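Local coordinates for protein Cd1 (Flavonifractor plautii, PDB 7D39) that probably reduces the ene bond of flavones and flavonols as an FMN-dependent reductase, initiating their breakdown by gut bacteria, at residues L38-C46 and L97-F105. Sequence-based numbering, arbitrary orientation.
Sequences LQNLHIEHC and LFHTITDRF
R104 reaches from helix 96-109 to the backbone of E44, in the loop that follows edge strand 32-37 of the flavodoxin-like parallel sheet. R104 NH1 donates to E44 O at 2.9 Å; the N-H...O angle is a bent 132°, and the oxygen lies at the guanidinium edge, tilted 26° from its plane. The chain bends at chi3 (65°), which swings NE and the guanidinium round so that NH1 comes to the carbonyl; R104 CD lies 3.6 Å from the same E44 O, and R104 CG 3.8 Å from C46 CB. A methionine here would probably leave E44 O without this donor and the loop freer to shift off the helix. One turn back, T100 CG2 also packs against E44 O. Toward the start of the helix, L97 forks between I43 and L38: CD1 meets I43 CB, the two side chains crossing at about a right angle, and CD2 meets L38 CB. L38 and I101 touch tip to tip, CD1 to CD1 at 3.9 Å. In the second shell, F85 of central strand 82-88 backs L38, F70 of helix 70-79 touches R104, and D69 holds H42 N. At the C46 end one water ties loop to helix, accepting from C46 N at 2.8 Å, hydrogen-bonding T100 OG1 and donating to D103 OD2 at 2.9 Å.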
loop_
_atom_site.group_PDB
_atom_site.type_symbol
_atom_site.label_atom_id
_atom_site.label_comp_id
_atom_site.label_asym_id
_atom_site.label_seq_id
_atom_site.Cartn_x
_atom_site.Cartn_y
_atom_site.Cartn_z
ATOM N N LEU A 38 4.698 10.932 -11.516
ATOM C CA LEU A 38 3.565 10.158 -12.029
ATOM C C LEU A 38 2.711 10.916 -13.041
ATOM O O LEU A 38 1.979 10.270 -13.803
ATOM C CB LEU A 38 2.669 9.678 -10.887
ATOM C CG LEU A 38 3.260 8.645 -9.917
ATOM C CD1 LEU A 38 2.271 8.272 -8.809
ATOM C CD2 LEU A 38 3.724 7.404 -10.678
ATOM N N GLN A 39 2.756 12.252 -13.051
ATOM C CA GLN A 39 2.022 12.997 -14.062
ATOM C C GLN A 39 2.535 12.718 -15.477
ATOM O O GLN A 39 1.819 12.987 -16.440
ATOM C CB GLN A 39 2.085 14.510 -13.807
ATOM C CG GLN A 39 1.616 14.982 -12.414
ATOM C CD GLN A 39 0.265 14.425 -12.013
ATOM O OE1 GLN A 39 -0.625 14.290 -12.838
ATOM N NE2 GLN A 39 0.111 14.081 -10.737
ATOM N N ASN A 40 3.757 12.205 -15.630
ATOM C CA ASN A 40 4.260 11.828 -16.947
ATOM C C ASN A 40 3.716 10.493 -17.424
ATOM O O ASN A 40 4.011 10.097 -18.551
ATOM C CB ASN A 40 5.793 11.745 -16.954
ATOM C CG ASN A 40 6.445 13.079 -16.742
ATOM O OD1 ASN A 40 5.913 14.103 -17.148
ATOM N ND2 ASN A 40 7.602 13.083 -16.096
ATOM N N LEU A 41 2.963 9.785 -16.595
ATOM C CA LEU A 41 2.547 8.416 -16.874
ATOM C C LEU A 41 1.054 8.382 -17.165
ATOM O O LEU A 41 0.288 9.211 -16.663
ATOM C CB LEU A 41 2.867 7.490 -15.693
ATOM C CG LEU A 41 4.164 6.679 -15.604
ATOM C CD1 LEU A 41 5.351 7.400 -16.164
ATOM C CD2 LEU A 41 4.432 6.275 -14.143
ATOM N N HIS A 42 0.649 7.438 -18.004
ATOM C CA HIS A 42 -0.762 7.193 -18.258
ATOM C C HIS A 42 -1.120 5.888 -17.568
ATOM O O HIS A 42 -0.613 4.820 -17.933
ATOM C CB HIS A 42 -1.084 7.131 -19.749
ATOM C CG HIS A 42 -2.500 6.732 -20.020
ATOM N ND1 HIS A 42 -2.832 5.572 -20.685
ATOM C CD2 HIS A 42 -3.671 7.316 -19.672
ATOM C CE1 HIS A 42 -4.148 5.472 -20.757
ATOM N NE2 HIS A 42 -4.680 6.513 -20.141
ATOM N N ILE A 43 -1.986 5.978 -16.566
ATOM C CA ILE A 43 -2.395 4.826 -15.783
ATOM C C ILE A 43 -3.916 4.836 -15.697
ATOM O O ILE A 43 -4.504 5.794 -15.185
ATOM C CB ILE A 43 -1.749 4.837 -14.386
ATOM C CG1 ILE A 43 -0.236 4.729 -14.529
ATOM C CG2 ILE A 43 -2.238 3.689 -13.551
ATOM C CD1 ILE A 43 0.491 5.000 -13.274
ATOM N N GLU A 44 -4.543 3.780 -16.210
ATOM C CA GLU A 44 -5.996 3.638 -16.203
ATOM C C GLU A 44 -6.477 3.047 -14.886
ATOM O O GLU A 44 -5.744 2.321 -14.205
ATOM C CB GLU A 44 -6.457 2.723 -17.340
ATOM C CG GLU A 44 -6.162 3.230 -18.733
ATOM C CD GLU A 44 -7.234 4.154 -19.244
ATOM O OE1 GLU A 44 -6.934 5.338 -19.504
ATOM O OE2 GLU A 44 -8.386 3.697 -19.376
ATOM N N HIS A 45 -7.734 3.343 -14.548
ATOM C CA HIS A 45 -8.347 2.776 -13.353
ATOM C C HIS A 45 -8.481 1.260 -13.475
ATOM O O HIS A 45 -8.665 0.711 -14.563
ATOM C CB HIS A 45 -9.745 3.374 -13.120
ATOM C CG HIS A 45 -9.743 4.835 -12.789
ATOM N ND1 HIS A 45 -9.680 5.305 -11.500
ATOM C CD2 HIS A 45 -9.806 5.928 -13.583
ATOM C CE1 HIS A 45 -9.689 6.626 -11.511
ATOM N NE2 HIS A 45 -9.767 7.028 -12.762
ATOM N N CYS A 46 -8.422 0.582 -12.338
ATOM C CA CYS A 46 -8.695 -0.851 -12.298
ATOM C C CYS A 46 -10.157 -1.104 -12.664
ATOM O O CYS A 46 -11.069 -0.510 -12.075
ATOM C CB CYS A 46 -8.371 -1.406 -10.909
ATOM S SG CYS A 46 -8.846 -3.141 -10.588
ATOM N N LEU A 97 -5.254 8.389 -7.791
ATOM C CA LEU A 97 -4.252 7.640 -8.540
ATOM C C LEU A 97 -3.476 6.686 -7.637
ATOM O O LEU A 97 -3.204 5.544 -8.014
ATOM C CB LEU A 97 -3.299 8.613 -9.239
ATOM C CG LEU A 97 -2.178 7.908 -10.002
ATOM C CD1 LEU A 97 -2.750 6.966 -11.059
ATOM C CD2 LEU A 97 -1.235 8.923 -10.635
ATOM N N PHE A 98 -3.106 7.146 -6.444
ATOM C CA PHE A 98 -2.501 6.257 -5.465
ATOM C C PHE A 98 -3.417 5.070 -5.160
ATOM O O PHE A 98 -2.953 3.926 -5.045
ATOM C CB PHE A 98 -2.182 7.039 -4.186
ATOM C CG PHE A 98 -1.288 6.296 -3.240
ATOM C CD1 PHE A 98 -1.794 5.310 -2.411
ATOM C CD2 PHE A 98 0.067 6.581 -3.185
ATOM C CE1 PHE A 98 -0.962 4.621 -1.561
ATOM C CE2 PHE A 98 0.905 5.886 -2.348
ATOM C CZ PHE A 98 0.397 4.910 -1.531
ATOM N N HIS A 99 -4.713 5.320 -5.006
ATOM C CA HIS A 99 -5.652 4.212 -4.793
ATOM C C HIS A 99 -5.728 3.283 -5.999
ATOM O O HIS A 99 -5.907 2.078 -5.832
ATOM C CB HIS A 99 -7.039 4.740 -4.473
ATOM C CG HIS A 99 -7.174 5.262 -3.081
ATOM N ND1 HIS A 99 -7.037 6.595 -2.767
ATOM C CD2 HIS A 99 -7.448 4.632 -1.916
ATOM C CE1 HIS A 99 -7.213 6.762 -1.468
ATOM N NE2 HIS A 99 -7.455 5.585 -0.929
ATOM N N THR A 100 -5.595 3.821 -7.213
ATOM C CA THR A 100 -5.605 2.990 -8.413
ATOM C C THR A 100 -4.365 2.110 -8.485
ATOM O O THR A 100 -4.464 0.922 -8.799
ATOM C CB THR A 100 -5.713 3.873 -9.649
ATOM O OG1 THR A 100 -7.038 4.366 -9.727
ATOM C CG2 THR A 100 -5.425 3.099 -10.920
ATOM N N ILE A 101 -3.194 2.676 -8.179
ATOM C CA ILE A 101 -1.984 1.869 -8.106
ATOM C C ILE A 101 -2.156 0.747 -7.090
ATOM O O ILE A 101 -1.751 -0.397 -7.329
ATOM C CB ILE A 101 -0.766 2.763 -7.786
ATOM C CG1 ILE A 101 -0.427 3.621 -9.009
ATOM C CG2 ILE A 101 0.440 1.925 -7.359
ATOM C CD1 ILE A 101 0.464 4.819 -8.703
ATOM N N THR A 102 -2.776 1.049 -5.947
ATOM C CA THR A 102 -3.051 0.005 -4.966
ATOM C C THR A 102 -4.006 -1.054 -5.534
ATOM O O THR A 102 -3.761 -2.255 -5.409
ATOM C CB THR A 102 -3.617 0.622 -3.676
ATOM O OG1 THR A 102 -2.689 1.567 -3.119
ATOM C CG2 THR A 102 -3.865 -0.448 -2.644
ATOM N N ASP A 103 -5.111 -0.629 -6.153
ATOM C CA ASP A 103 -6.015 -1.597 -6.770
ATOM C C ASP A 103 -5.255 -2.507 -7.712
ATOM O O ASP A 103 -5.501 -3.715 -7.758
ATOM C CB ASP A 103 -7.131 -0.904 -7.561
ATOM C CG ASP A 103 -7.998 0.016 -6.711
ATOM O OD1 ASP A 103 -7.995 -0.108 -5.465
ATOM O OD2 ASP A 103 -8.694 0.863 -7.316
ATOM N N ARG A 104 -4.328 -1.948 -8.476
ATOM C CA ARG A 104 -3.712 -2.713 -9.539
ATOM C C ARG A 104 -2.511 -3.516 -9.073
ATOM O O ARG A 104 -2.016 -4.347 -9.839
ATOM C CB ARG A 104 -3.353 -1.775 -10.691
ATOM C CG ARG A 104 -4.645 -1.383 -11.377
ATOM C CD ARG A 104 -4.461 -0.624 -12.617
ATOM N NE ARG A 104 -3.811 -1.383 -13.672
ATOM C CZ ARG A 104 -3.403 -0.798 -14.791
ATOM N NH1 ARG A 104 -3.598 0.498 -14.939
ATOM N NH2 ARG A 104 -2.806 -1.491 -15.746
ATOM N N PHE A 105 -2.043 -3.302 -7.844
ATOM C CA PHE A 105 -1.067 -4.213 -7.262
ATOM C C PHE A 105 -1.682 -5.580 -6.995
ATOM O O PHE A 105 -0.978 -6.592 -7.038
ATOM C CB PHE A 105 -0.504 -3.636 -5.956
ATOM C CG PHE A 105 0.838 -2.961 -6.106
ATOM C CD1 PHE A 105 1.094 -2.108 -7.175
ATOM C CD2 PHE A 105 1.839 -3.165 -5.166
ATOM C CE1 PHE A 105 2.340 -1.483 -7.301
ATOM C CE2 PHE A 105 3.079 -2.551 -5.292
ATOM C CZ PHE A 105 3.327 -1.698 -6.359
HETATM O O HOH W 1 -8.563 1.961 -9.962
#